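PDB 5ZCG: probable protein phosphatase 2C 50, which probably removes phosphate from phosphoserine and phosphothreonine residues of other proteins as a magnesium-dependent phosphatase of the PP2C family. Local coordinates for residues Glu17-Ala22 with Val68-Arg73; Thr145-Leu150 with Gly162-Val167; Ile179-Asp184 with Met213-Gly218; Ala247-Trp252 with Ser309-Thr314; Ala295-Leu300 with Ile313-Val318. The protein carries 5 engineered substitutions. All blocks are in the same frame, centred on the assembly; numbering follows the deposited sequence.

Interaction 1. Residues Glu17-Ala22 with Val68-Arg73; sequences EDASAA and VANYCR
Arg73 leaves its helix with CG anti to the backbone N (chi1 167°) and then bends at chi3 (72°), which lays the aliphatic part of the chain against the Ser20 carbonyl and carries the guanidinium back over Asn70. CG lies 3.1 Å from Ser20 O. Asn70 CA covers one face of the guanidinium, and a water sits in its plane at the edge. That water accepts from Arg73 NH1 at 3.0 Å and from Ser20 N at 3.1 Å. A second water donates both to Asp18 O and to Asn70 OD1, the latter at 2.7 Å. Beside the two bridges, deeper between strand and helix, the methyl of Ala19 meets that of Ala69, CB to CB 3.9 Å. Strand 18-22 and helix 68-73 run within 2° of parallel, their axes 7.4 Å apart, at which these methyls meet directly. This is helix 67-91 lying on the sheet that contains strand 18-28, beside the metal centre; Glu17 OE2 is hydrogen-bonded to a polar side chain of another protein's chain. With two water bridges along one edge of an alanine contact, the polar coupling of strand to helix is indirect, and backbone groups of Asp18 and Ser20 are served by solvent.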
# COMPACT_ATOMS: atom_id res chain seq x y z
N GLU A 17 -1.64 -11.33 0.29
CA GLU A 17 -1.00 -10.14 0.82
C GLU A 17 -1.95 -9.26 1.63
O GLU A 17 -1.55 -8.18 2.07
CB GLU A 17 -0.37 -9.31 -0.31
CG GLU A 17 0.66 -10.10 -1.10
CD GLU A 17 1.22 -9.31 -2.28
OE1 GLU A 17 2.30 -9.68 -2.77
OE2 GLU A 17 0.56 -8.34 -2.71
N ASP A 18 -3.20 -9.69 1.80
CA ASP A 18 -4.09 -9.07 2.77
C ASP A 18 -3.74 -9.57 4.16
O ASP A 18 -3.33 -10.72 4.35
CB ASP A 18 -5.55 -9.43 2.46
CG ASP A 18 -6.20 -8.50 1.45
OD1 ASP A 18 -5.50 -7.72 0.78
OD2 ASP A 18 -7.44 -8.57 1.32
N ALA A 19 -3.91 -8.69 5.15
CA ALA A 19 -3.79 -9.06 6.55
C ALA A 19 -4.95 -8.41 7.31
O ALA A 19 -5.57 -7.46 6.84
CB ALA A 19 -2.45 -8.62 7.16
N SER A 20 -5.22 -8.94 8.50
CA SER A 20 -6.30 -8.41 9.31
C SER A 20 -5.96 -8.56 10.78
O SER A 20 -5.11 -9.37 11.17
CB SER A 20 -7.63 -9.11 8.98
OG SER A 20 -7.61 -10.45 9.45
N ALA A 21 -6.63 -7.75 11.60
CA ALA A 21 -6.42 -7.76 13.04
C ALA A 21 -7.76 -7.59 13.74
O ALA A 21 -8.61 -6.82 13.28
CB ALA A 21 -5.46 -6.64 13.48
N ALA A 22 -7.94 -8.31 14.84
CA ALA A 22 -9.10 -8.17 15.71
C ALA A 22 -8.61 -8.39 17.14
O ALA A 22 -8.32 -9.52 17.53
CB ALA A 22 -10.20 -9.16 15.34
N VAL A 68 4.53 -5.52 4.82
CA VAL A 68 4.04 -4.31 5.48
C VAL A 68 2.62 -4.52 6.02
O VAL A 68 2.29 -4.04 7.11
CB VAL A 68 4.13 -3.10 4.53
CG1 VAL A 68 3.52 -1.85 5.18
CG2 VAL A 68 5.57 -2.84 4.15
N ALA A 69 1.78 -5.25 5.29
CA ALA A 69 0.46 -5.58 5.81
C ALA A 69 0.56 -6.39 7.10
O ALA A 69 -0.18 -6.14 8.06
CB ALA A 69 -0.36 -6.33 4.76
N ASN A 70 1.47 -7.37 7.14
CA ASN A 70 1.65 -8.17 8.34
C ASN A 70 2.23 -7.34 9.48
O ASN A 70 1.84 -7.50 10.64
CB ASN A 70 2.56 -9.37 8.05
CG ASN A 70 1.88 -10.41 7.19
OD1 ASN A 70 0.66 -10.42 7.06
ND2 ASN A 70 2.67 -11.28 6.58
N TYR A 71 3.17 -6.46 9.16
CA TYR A 71 3.72 -5.57 10.18
C TYR A 71 2.62 -4.69 10.76
O TYR A 71 2.59 -4.44 11.97
CB TYR A 71 4.85 -4.72 9.61
CG TYR A 71 5.63 -4.01 10.69
CD1 TYR A 71 6.63 -4.66 11.39
CD2 TYR A 71 5.35 -2.69 11.01
CE1 TYR A 71 7.33 -4.02 12.39
CE2 TYR A 71 6.05 -2.03 12.01
CZ TYR A 71 7.04 -2.70 12.69
OH TYR A 71 7.74 -2.06 13.68
N CYS A 72 1.71 -4.20 9.92
CA CYS A 72 0.60 -3.40 10.42
C CYS A 72 -0.28 -4.22 11.35
O CYS A 72 -0.62 -3.78 12.45
CB CYS A 72 -0.21 -2.82 9.27
SG CYS A 72 0.62 -1.47 8.39
N ARG A 73 -0.62 -5.44 10.92
CA ARG A 73 -1.42 -6.34 11.75
C ARG A 73 -0.79 -6.54 13.12
O ARG A 73 -1.51 -6.62 14.13
CB ARG A 73 -1.59 -7.70 11.05
CG ARG A 73 -2.14 -8.79 11.96
CD ARG A 73 -2.03 -10.18 11.34
NE ARG A 73 -0.66 -10.67 11.30
CZ ARG A 73 -0.14 -11.39 10.30
NH1 ARG A 73 -0.88 -11.70 9.25
NH2 ARG A 73 1.12 -11.78 10.37
O HOH W 1 -0.89 -12.02 5.52
O HOH W 2 -3.83 -11.66 8.91

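Interaction 2. Residues Thr145-Leu150 with Gly162-Val167; sequences TAVVAL and GDSRIV
The carboxylate of Asp163 is the flat group that touches the opposite segment: Thr145 CG2 comes to its OD1 at 3.6 Å, and the two side chains cross at about a right angle. Its other oxygen, OD2, is engaged in a salt bridge by Lys182. The guanidinium of Arg165 turns off the contact, forming a cation-pi pair with Trp252 and a salt bridge with Asp180. Beside the carboxylate two hydroxyls meet, Thr145 OG1 and Ser164 OG, hydrogen-bonded at 2.7 Å. Thr145 OG1 also takes the backbone N-H of Asp61, a magnesium ligand, so this buried pair belongs to the second shell of the metal site. Gly162 has a positive phi (122°), a conformation readily reached by glycine, and its CA passes 4.2 Å from Thr145 CB.

The segments belong to different sheets of the PP2C beta sandwich: strand 146-150 to the sheet that also holds strands 53-63 and 155-161, strand 165-167 to the five-stranded one. Their axes are 7.2 Å apart and inclined by 32°, and the contacts between them are made by side chains, sheet face to sheet face. Val147 divides its branches between two partners, CG1 reaching Ser164 CB at 3.6 Å and CG2 reaching Ile166 CG2 at 3.6 Å. Ile166 CG1 is anti to the backbone N (chi1 173°) and the chain continues extended to CD1, which rests 3.6 Å from Ala149 CB. Val158 of strand 155-161 also touches Ile166.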
# COMPACT_ATOMS: atom_id res chain seq x y z
N THR A 145 -2.44 -0.71 2.69
CA THR A 145 -3.49 0.13 3.24
C THR A 145 -3.64 -0.17 4.72
O THR A 145 -3.08 -1.13 5.25
CB THR A 145 -4.82 -0.11 2.53
OG1 THR A 145 -5.42 -1.31 3.05
CG2 THR A 145 -4.60 -0.27 1.05
N ALA A 146 -4.42 0.67 5.39
CA ALA A 146 -4.72 0.47 6.80
C ALA A 146 -6.07 1.11 7.05
O ALA A 146 -6.18 2.34 7.03
CB ALA A 146 -3.64 1.08 7.70
N VAL A 147 -7.10 0.30 7.26
CA VAL A 147 -8.39 0.82 7.70
C VAL A 147 -8.66 0.19 9.06
O VAL A 147 -8.70 -1.05 9.18
CB VAL A 147 -9.52 0.54 6.68
CG1 VAL A 147 -9.66 -0.94 6.37
CG2 VAL A 147 -10.84 1.14 7.16
N VAL A 148 -8.77 1.02 10.09
CA VAL A 148 -8.94 0.52 11.44
C VAL A 148 -10.16 1.17 12.07
O VAL A 148 -10.50 2.32 11.79
CB VAL A 148 -7.68 0.72 12.32
CG1 VAL A 148 -6.41 0.32 11.55
CG2 VAL A 148 -7.58 2.15 12.82
N ALA A 149 -10.82 0.40 12.93
CA ALA A 149 -11.99 0.83 13.67
C ALA A 149 -11.77 0.49 15.14
O ALA A 149 -11.62 -0.69 15.49
CB ALA A 149 -13.26 0.16 13.14
N LEU A 150 -11.71 1.51 15.97
CA LEU A 150 -11.78 1.37 17.41
C LEU A 150 -13.25 1.33 17.79
O LEU A 150 -14.02 2.22 17.42
CB LEU A 150 -11.05 2.52 18.09
CG LEU A 150 -11.09 2.64 19.61
CD1 LEU A 150 -9.80 3.28 20.09
CD2 LEU A 150 -12.30 3.45 20.07
N GLY A 162 -5.59 4.77 2.64
CA GLY A 162 -5.55 3.93 1.46
C GLY A 162 -6.90 3.71 0.82
O GLY A 162 -7.83 4.50 1.05
N ASP A 163 -7.05 2.65 0.03
CA ASP A 163 -8.31 2.39 -0.67
C ASP A 163 -9.05 1.18 -0.13
O ASP A 163 -9.97 0.68 -0.79
CB ASP A 163 -8.07 2.24 -2.18
CG ASP A 163 -7.13 1.11 -2.53
OD1 ASP A 163 -6.85 0.25 -1.67
OD2 ASP A 163 -6.64 1.10 -3.68
N SER A 164 -8.68 0.68 1.04
CA SER A 164 -9.61 -0.17 1.76
C SER A 164 -10.71 0.72 2.34
O SER A 164 -10.61 1.96 2.36
CB SER A 164 -8.90 -0.96 2.86
OG SER A 164 -7.92 -1.83 2.32
N ARG A 165 -11.79 0.09 2.81
CA ARG A 165 -12.95 0.87 3.21
C ARG A 165 -13.68 0.20 4.37
O ARG A 165 -13.69 -1.03 4.49
CB ARG A 165 -13.89 1.06 2.02
CG ARG A 165 -15.04 2.03 2.24
CD ARG A 165 -16.02 1.95 1.09
NE ARG A 165 -15.35 2.20 -0.19
CZ ARG A 165 -15.83 1.81 -1.37
NH1 ARG A 165 -16.98 1.15 -1.44
NH2 ARG A 165 -15.16 2.08 -2.48
N ILE A 166 -14.27 1.03 5.22
CA ILE A 166 -15.17 0.56 6.27
C ILE A 166 -16.52 1.23 6.07
O ILE A 166 -16.60 2.43 5.78
CB ILE A 166 -14.62 0.85 7.69
CG1 ILE A 166 -15.68 0.50 8.73
CG2 ILE A 166 -14.20 2.30 7.80
CD1 ILE A 166 -15.18 0.54 10.15
N VAL A 167 -17.58 0.44 6.20
CA VAL A 167 -18.94 0.92 6.03
C VAL A 167 -19.74 0.53 7.26
O VAL A 167 -19.55 -0.56 7.82
CB VAL A 167 -19.59 0.36 4.74
CG1 VAL A 167 -21.00 0.89 4.57
CG2 VAL A 167 -18.74 0.70 3.53

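Interaction 3. Residues Ile179-Asp184 with Met213-Gly218; sequences IDHKPD and MSRSIG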
# COMPACT_ATOMS: atom_id res chain seq x y z
N ILE A 179 -13.40 7.58 3.19
CA ILE A 179 -13.40 7.94 1.78
C ILE A 179 -12.09 7.44 1.19
O ILE A 179 -11.00 7.80 1.67
CB ILE A 179 -13.57 9.45 1.58
CG1 ILE A 179 -14.82 9.94 2.30
CG2 ILE A 179 -13.67 9.77 0.10
CD1 ILE A 179 -14.53 10.92 3.42
N ASP A 180 -12.19 6.63 0.13
CA ASP A 180 -11.02 6.04 -0.50
C ASP A 180 -10.02 7.11 -0.91
O ASP A 180 -10.39 8.14 -1.46
CB ASP A 180 -11.44 5.23 -1.73
CG ASP A 180 -12.34 4.06 -1.39
OD1 ASP A 180 -12.73 3.92 -0.21
OD2 ASP A 180 -12.66 3.27 -2.30
N HIS A 181 -8.74 6.85 -0.62
CA HIS A 181 -7.68 7.75 -1.05
C HIS A 181 -7.26 7.35 -2.46
O HIS A 181 -6.27 6.65 -2.69
CB HIS A 181 -6.51 7.71 -0.07
CG HIS A 181 -6.84 8.30 1.26
ND1 HIS A 181 -6.64 7.63 2.45
CD2 HIS A 181 -7.39 9.49 1.60
CE1 HIS A 181 -7.03 8.39 3.46
NE2 HIS A 181 -7.49 9.52 2.97
N LYS A 182 -8.04 7.81 -3.43
CA LYS A 182 -7.76 7.62 -4.85
C LYS A 182 -7.02 8.84 -5.39
O LYS A 182 -7.34 9.97 -5.03
CB LYS A 182 -9.05 7.41 -5.64
CG LYS A 182 -9.65 6.02 -5.48
CD LYS A 182 -8.56 4.95 -5.48
CE LYS A 182 -9.07 3.65 -6.07
NZ LYS A 182 -7.98 2.63 -6.20
N PRO A 183 -6.03 8.63 -6.26
CA PRO A 183 -5.22 9.76 -6.74
C PRO A 183 -6.02 10.82 -7.49
O PRO A 183 -5.61 11.99 -7.49
CB PRO A 183 -4.18 9.09 -7.65
CG PRO A 183 -4.13 7.66 -7.18
CD PRO A 183 -5.53 7.33 -6.76
N ASP A 184 -7.13 10.45 -8.13
CA ASP A 184 -7.93 11.43 -8.85
C ASP A 184 -8.91 12.18 -7.96
O ASP A 184 -9.61 13.07 -8.46
CB ASP A 184 -8.68 10.76 -10.00
CG ASP A 184 -9.64 9.70 -9.53
OD1 ASP A 184 -9.24 8.86 -8.70
OD2 ASP A 184 -10.80 9.69 -9.99
N MET A 213 -3.29 4.42 -5.40
CA MET A 213 -3.73 5.02 -4.16
C MET A 213 -2.79 6.17 -3.82
O MET A 213 -1.60 6.14 -4.13
CB MET A 213 -3.74 4.02 -3.00
CG MET A 213 -2.36 3.48 -2.63
SD MET A 213 -2.47 2.29 -1.29
CE MET A 213 -4.12 1.74 -1.55
N SER A 214 -3.35 7.20 -3.19
CA SER A 214 -2.59 8.40 -2.84
C SER A 214 -2.04 8.36 -1.42
O SER A 214 -1.21 9.21 -1.07
CB SER A 214 -3.46 9.65 -3.03
OG SER A 214 -4.74 9.47 -2.46
N ARG A 215 -2.48 7.42 -0.59
CA ARG A 215 -1.99 7.28 0.77
C ARG A 215 -1.81 5.80 1.07
O ARG A 215 -2.58 4.96 0.60
CB ARG A 215 -2.94 7.91 1.80
CG ARG A 215 -3.35 9.33 1.46
CD ARG A 215 -3.77 10.10 2.69
NE ARG A 215 -4.43 11.35 2.30
CZ ARG A 215 -5.02 12.18 3.16
NH1 ARG A 215 -5.04 11.89 4.45
NH2 ARG A 215 -5.59 13.29 2.71
N SER A 216 -0.78 5.49 1.86
CA SER A 216 -0.51 4.13 2.30
C SER A 216 0.53 4.19 3.41
O SER A 216 1.10 5.25 3.70
CB SER A 216 -0.02 3.25 1.15
OG SER A 216 1.40 3.21 1.12
N ILE A 217 0.76 3.04 4.04
CA ILE A 217 1.88 2.83 4.95
C ILE A 217 2.98 2.12 4.17
O ILE A 217 2.72 1.12 3.51
CB ILE A 217 1.45 2.01 6.18
CG1 ILE A 217 0.40 2.77 6.99
CG2 ILE A 217 2.67 1.66 7.04
CD1 ILE A 217 0.10 2.16 8.34
N GLY A 218 4.20 2.65 4.25
CA GLY A 218 5.29 2.09 3.47
C GLY A 218 5.49 2.87 2.19
O GLY A 218 5.27 4.08 2.17
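In this loop-to-loop contact the guanidinium of Arg215 stacks flat on the ring of His181, joining the loop between strand 173-176 and helix 186-194 to the run that leads into the short strand 217-218. The centres are 4.2 Å apart and the planes at 7°. Arg215 CD supplies a CH-pi contact, 3.6 Å from the ring centroid and almost exactly on its normal; the opposite ring face is covered by Ile179 O. The arginine chain is extended from CG to NE, so its methylenes and its charged end run along the same face.

His181 is the centre of an inverse gamma turn, closed by a weak bond from Lys182 N to Asp180 O, and its carbonyl is presented to the other segment. Ser214 N donates to His181 O at 3.0 Å and 166°, approaching from 45° above the carbonyl plane. Met213 CA adds a CH...O contact to the same oxygen at 3.4 Å. Next to it, Pro183 CG packs 3.8 Å from Met213 N. Both ring nitrogens are used, ND1 by Gly162 N and NE2 by Glu231, an arrangement consistent with a neutral ring carrying its hydrogen on NE2. Glu188 of helix 186-194 grips Arg215 NE and Ser214 OG through one oxygen, OE2.

Interaction 4. Residues Ala247-Trp252 with Ser309-Thr314; sequences ASDGLW and SEDNIT. With MG (magnesium ion), chain E.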
# COMPACT_ATOMS: atom_id res chain seq x y z
N ALA A 247 -13.23 -3.98 4.91
CA ALA A 247 -12.80 -4.90 3.86
C ALA A 247 -11.80 -4.22 2.95
O ALA A 247 -11.84 -3.00 2.74
CB ALA A 247 -13.99 -5.41 3.04
N SER A 248 -10.90 -5.03 2.39
CA SER A 248 -10.00 -4.57 1.35
C SER A 248 -10.78 -4.38 0.05
O SER A 248 -11.94 -4.79 -0.08
CB SER A 248 -8.86 -5.57 1.14
OG SER A 248 -9.36 -6.85 0.82
N ASP A 249 -10.13 -3.75 -0.93
CA ASP A 249 -10.81 -3.49 -2.20
C ASP A 249 -11.18 -4.77 -2.93
O ASP A 249 -11.95 -4.71 -3.89
CB ASP A 249 -9.94 -2.60 -3.09
CG ASP A 249 -8.57 -3.20 -3.39
OD1 ASP A 249 -8.25 -4.28 -2.86
OD2 ASP A 249 -7.81 -2.57 -4.16
N GLY A 250 -10.67 -5.93 -2.50
CA GLY A 250 -11.14 -7.19 -3.05
C GLY A 250 -12.64 -7.37 -2.93
O GLY A 250 -13.26 -8.07 -3.73
N LEU A 251 -13.24 -6.76 -1.91
CA LEU A 251 -14.70 -6.73 -1.80
C LEU A 251 -15.28 -5.54 -2.56
O LEU A 251 -16.11 -5.72 -3.46
CB LEU A 251 -15.12 -6.67 -0.32
CG LEU A 251 -16.63 -6.57 -0.08
CD1 LEU A 251 -17.35 -7.76 -0.72
CD2 LEU A 251 -16.97 -6.50 1.41
N TRP A 252 -14.82 -4.33 -2.24
CA TRP A 252 -15.46 -3.10 -2.72
C TRP A 252 -15.29 -2.89 -4.22
O TRP A 252 -16.05 -2.10 -4.80
CB TRP A 252 -14.91 -1.89 -1.96
CG TRP A 252 -14.96 -2.03 -0.47
CD1 TRP A 252 -13.91 -2.03 0.40
CD2 TRP A 252 -16.14 -2.18 0.34
NE1 TRP A 252 -14.35 -2.18 1.69
CE2 TRP A 252 -15.72 -2.27 1.68
CE3 TRP A 252 -17.51 -2.25 0.06
CZ2 TRP A 252 -16.61 -2.43 2.74
CZ3 TRP A 252 -18.40 -2.41 1.11
CH2 TRP A 252 -17.95 -2.50 2.43
N SER A 309 -14.13 -11.01 -8.60
CA SER A 309 -13.01 -10.28 -8.02
C SER A 309 -11.70 -11.03 -8.26
O SER A 309 -11.60 -12.22 -7.97
CB SER A 309 -13.23 -10.07 -6.52
OG SER A 309 -12.08 -9.48 -5.92
N GLU A 310 -10.70 -10.31 -8.78
CA GLU A 310 -9.39 -10.87 -9.06
C GLU A 310 -8.49 -10.93 -7.83
O GLU A 310 -7.53 -11.71 -7.80
CB GLU A 310 -8.68 -10.04 -10.13
CG GLU A 310 -9.11 -10.28 -11.58
CD GLU A 310 -9.17 -11.75 -11.96
OE1 GLU A 310 -8.20 -12.49 -11.68
OE2 GLU A 310 -10.18 -12.16 -12.56
N ASP A 311 -8.76 -10.12 -6.81
CA ASP A 311 -7.79 -9.80 -5.78
C ASP A 311 -7.94 -10.69 -4.55
O ASP A 311 -8.88 -11.49 -4.41
CB ASP A 311 -7.95 -8.33 -5.37
CG ASP A 311 -6.68 -7.73 -4.82
OD1 ASP A 311 -5.73 -8.48 -4.50
OD2 ASP A 311 -6.64 -6.50 -4.70
N ASN A 312 -6.99 -10.53 -3.63
CA ASN A 312 -7.20 -11.00 -2.27
C ASN A 312 -8.46 -10.34 -1.73
O ASN A 312 -8.78 -9.19 -2.06
CB ASN A 312 -6.02 -10.64 -1.36
CG ASN A 312 -4.68 -11.13 -1.91
OD1 ASN A 312 -3.63 -10.58 -1.56
ND2 ASN A 312 -4.71 -12.16 -2.74
N ILE A 313 -9.20 -11.07 -0.89
CA ILE A 313 -10.43 -10.57 -0.30
C ILE A 313 -10.34 -10.78 1.20
O ILE A 313 -10.08 -11.89 1.66
CB ILE A 313 -11.67 -11.28 -0.86
CG1 ILE A 313 -11.72 -11.19 -2.40
CG2 ILE A 313 -12.94 -10.68 -0.26
CD1 ILE A 313 -12.60 -12.25 -3.05
N THR A 314 -10.55 -9.71 1.96
CA THR A 314 -10.57 -9.79 3.42
C THR A 314 -11.75 -8.98 3.92
O THR A 314 -11.92 -7.82 3.52
CB THR A 314 -9.26 -9.29 4.03
OG1 THR A 314 -8.22 -10.22 3.71
CG2 THR A 314 -9.38 -9.18 5.55
MG MG E . -6.53 -5.42 -2.84
O HOH W 3 -5.75 -4.19 -4.06
O HOH W 4 -7.35 -6.84 -1.51
O HOH W 5 -4.74 -6.36 -3.20
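Ser248 N donates to Thr314 O at 3.2 Å with an angle of 148°, tying the end of strand 241-247 to strand 313-319, and beyond it the backbones stay close enough for Gly250 CA to make a CH...O contact with Asn312 O at 3.2 Å. Having no side chain, Gly250 allows this approach at the start of helix 249-252. Ser309 OG donates to Gly250 O along a carbonyl lone pair, 2.9 Å. Ser248 sits at the N-cap, its hydroxyl bonded to Asp18.

The next residue opens the binuclear metal centre of PP2C phosphatases. Asp249 OD1 binds the magnesium ion at 2.1 Å and Asp311 OD2 binds it at 2.2 Å; the two side chains cross at about a right angle, with carboxylate planes 57° apart, and the shared cation brings those oxygens to 3.3 Å. Three waters and Asp61 complete six ligands. Asp249 CG stands between the backbone N and carbonyl carbon (chi1 58°), which turns the carboxylate toward the ion from the helix start. Second-shell bonds steady the site: Asn312 N donates to Asp311 OD1 at 2.6 Å, tilted from the carboxylate plane, and a metal-bound water lies 2.8 Å from Asn312 O and probably donates to it.

Interaction 5. Residues Ala295-Leu300 with Ile313-Val318; sequences AAADYL and ITVIVV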
# COMPACT_ATOMS: atom_id res chain seq x y z
N ALA A 295 -20.40 -16.10 9.58
CA ALA A 295 -21.15 -16.50 8.40
C ALA A 295 -21.40 -15.30 7.49
O ALA A 295 -21.35 -15.43 6.26
CB ALA A 295 -22.47 -17.16 8.80
N ALA A 296 -21.64 -14.13 8.07
CA ALA A 296 -21.81 -12.92 7.26
C ALA A 296 -20.53 -12.60 6.50
O ALA A 296 -20.56 -12.29 5.30
CB ALA A 296 -22.22 -11.75 8.14
N ALA A 297 -19.38 -12.66 7.18
CA ALA A 297 -18.11 -12.36 6.52
C ALA A 297 -17.78 -13.40 5.45
O ALA A 297 -17.29 -13.05 4.37
CB ALA A 297 -16.99 -12.28 7.56
N ASP A 298 -18.05 -14.68 5.74
CA ASP A 298 -17.83 -15.73 4.75
C ASP A 298 -18.71 -15.52 3.52
O ASP A 298 -18.27 -15.71 2.39
CB ASP A 298 -18.11 -17.10 5.37
CG ASP A 298 -16.92 -17.65 6.12
OD1 ASP A 298 -15.78 -17.52 5.63
OD2 ASP A 298 -17.12 -18.23 7.21
N TYR A 299 -19.97 -15.14 3.74
CA TYR A 299 -20.87 -14.88 2.62
C TYR A 299 -20.38 -13.71 1.78
O TYR A 299 -20.42 -13.77 0.55
CB TYR A 299 -22.28 -14.62 3.13
CG TYR A 299 -23.37 -14.85 2.11
CD1 TYR A 299 -23.63 -13.90 1.12
CD2 TYR A 299 -24.15 -16.00 2.13
CE1 TYR A 299 -24.63 -14.10 0.19
CE2 TYR A 299 -25.15 -16.20 1.20
CZ TYR A 299 -25.38 -15.25 0.23
OH TYR A 299 -26.37 -15.43 -0.71
N LEU A 300 -19.90 -12.63 2.42
CA LEU A 300 -19.40 -11.49 1.64
C LEU A 300 -18.16 -11.88 0.84
O LEU A 300 -18.02 -11.51 -0.33
CB LEU A 300 -19.10 -10.31 2.57
CG LEU A 300 -20.34 -9.50 2.98
CD1 LEU A 300 -20.00 -8.45 4.04
CD2 LEU A 300 -21.02 -8.85 1.77
N ILE A 313 -9.20 -11.07 -0.89
CA ILE A 313 -10.43 -10.57 -0.30
C ILE A 313 -10.34 -10.78 1.20
O ILE A 313 -10.08 -11.89 1.66
CB ILE A 313 -11.67 -11.28 -0.86
CG1 ILE A 313 -11.72 -11.19 -2.40
CG2 ILE A 313 -12.94 -10.68 -0.26
CD1 ILE A 313 -12.60 -12.25 -3.05
N THR A 314 -10.55 -9.71 1.96
CA THR A 314 -10.57 -9.79 3.42
C THR A 314 -11.75 -8.98 3.92
O THR A 314 -11.92 -7.82 3.52
CB THR A 314 -9.26 -9.29 4.03
OG1 THR A 314 -8.22 -10.22 3.71
CG2 THR A 314 -9.38 -9.18 5.55
N VAL A 315 -12.57 -9.60 4.75
CA VAL A 315 -13.80 -9.00 5.25
C VAL A 315 -13.89 -9.26 6.75
O VAL A 315 -13.82 -10.41 7.19
CB VAL A 315 -15.05 -9.57 4.54
CG1 VAL A 315 -16.31 -8.87 5.02
CG2 VAL A 315 -14.91 -9.47 3.00
N ILE A 316 -14.06 -8.20 7.52
CA ILE A 316 -14.42 -8.28 8.93
C ILE A 316 -15.82 -7.71 9.07
O ILE A 316 -16.09 -6.60 8.60
CB ILE A 316 -13.43 -7.53 9.83
CG1 ILE A 316 -12.02 -8.09 9.71
CG2 ILE A 316 -13.90 -7.61 11.28
CD1 ILE A 316 -10.99 -7.34 10.56
N VAL A 317 -16.70 -8.46 9.73
CA VAL A 317 -18.03 -7.99 10.06
C VAL A 317 -18.13 -7.94 11.58
O VAL A 317 -17.88 -8.94 12.26
CB VAL A 317 -19.12 -8.89 9.46
CG1 VAL A 317 -20.51 -8.36 9.82
CG2 VAL A 317 -18.93 -8.99 7.95
N VAL A 318 -18.47 -6.77 12.11
CA VAL A 318 -18.63 -6.58 13.55
C VAL A 318 -20.10 -6.33 13.84
O VAL A 318 -20.66 -5.31 13.40
CB VAL A 318 -17.76 -5.42 14.07
CG1 VAL A 318 -18.00 -5.21 15.57
CG2 VAL A 318 -16.29 -5.70 13.81
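Leu300 crosses both Val315 and Val317 at about a right angle, so that a single methyl, CD1, touches both valines: 3.8 Å to Val315 CG1 and 4.1 Å to Val317 CG2. Its CG stands anti to the carbonyl carbon (chi1 -80°), which sends the branched end along the helix surface to reach the pair. The two valines share one rotamer, CG1 anti to the backbone N and CG2 anti to the carbonyl carbon, and therefore offer the helix like-oriented branches two residues apart.

Ala297 comes closest backbone to backbone, its CA 5.6 Å from that of Val315. Its methyl meets Val317 CG2 at 3.8 Å and faces Val315 O at 3.7 Å, while Ala296 CB reaches the other branch, Val317 CG1, at 4.2 Å. This is helix 291-306 lying on the outer face of the five-stranded sheet in the alpha-beta-beta-alpha sandwich of PP2C. The short axes are 7.4 Å apart and at 149°, roughly antiparallel but clearly inclined. Between the two helix-facing valines, Ile316 points away, into the space between the sheets, where it touches Phe57 and Val59 of strand 53-63. On the helix side, Val263 of helix 257-274 adjoins Leu300, and Ala7 of strand 3-9 adjoins Ala297.

Along the chain the contacts open in order, interactions 1 to 5, and the last two end on the same strand, 313-319. Interactions 4 and 5 share Ile313 and Thr314 with centres 11 Å apart, so the strand that leaves the metal site is the one covered by helix 291-306. Interaction 2 bridges the two sheets and lies about 12 Å, centre to centre, from interactions 1 and 4, and touches interaction 3, about 11 Å away, through the His181-Gly162 hydrogen bond and the Asp180-Arg165 salt bridge. Interactions 3 and 5 lie farthest apart, about 23 Å between centres. Asp18 of interaction 1 bonds Ser248 and Thr314, coupling one sheet to the segments next to the metal ligands Asp249 and Asp311.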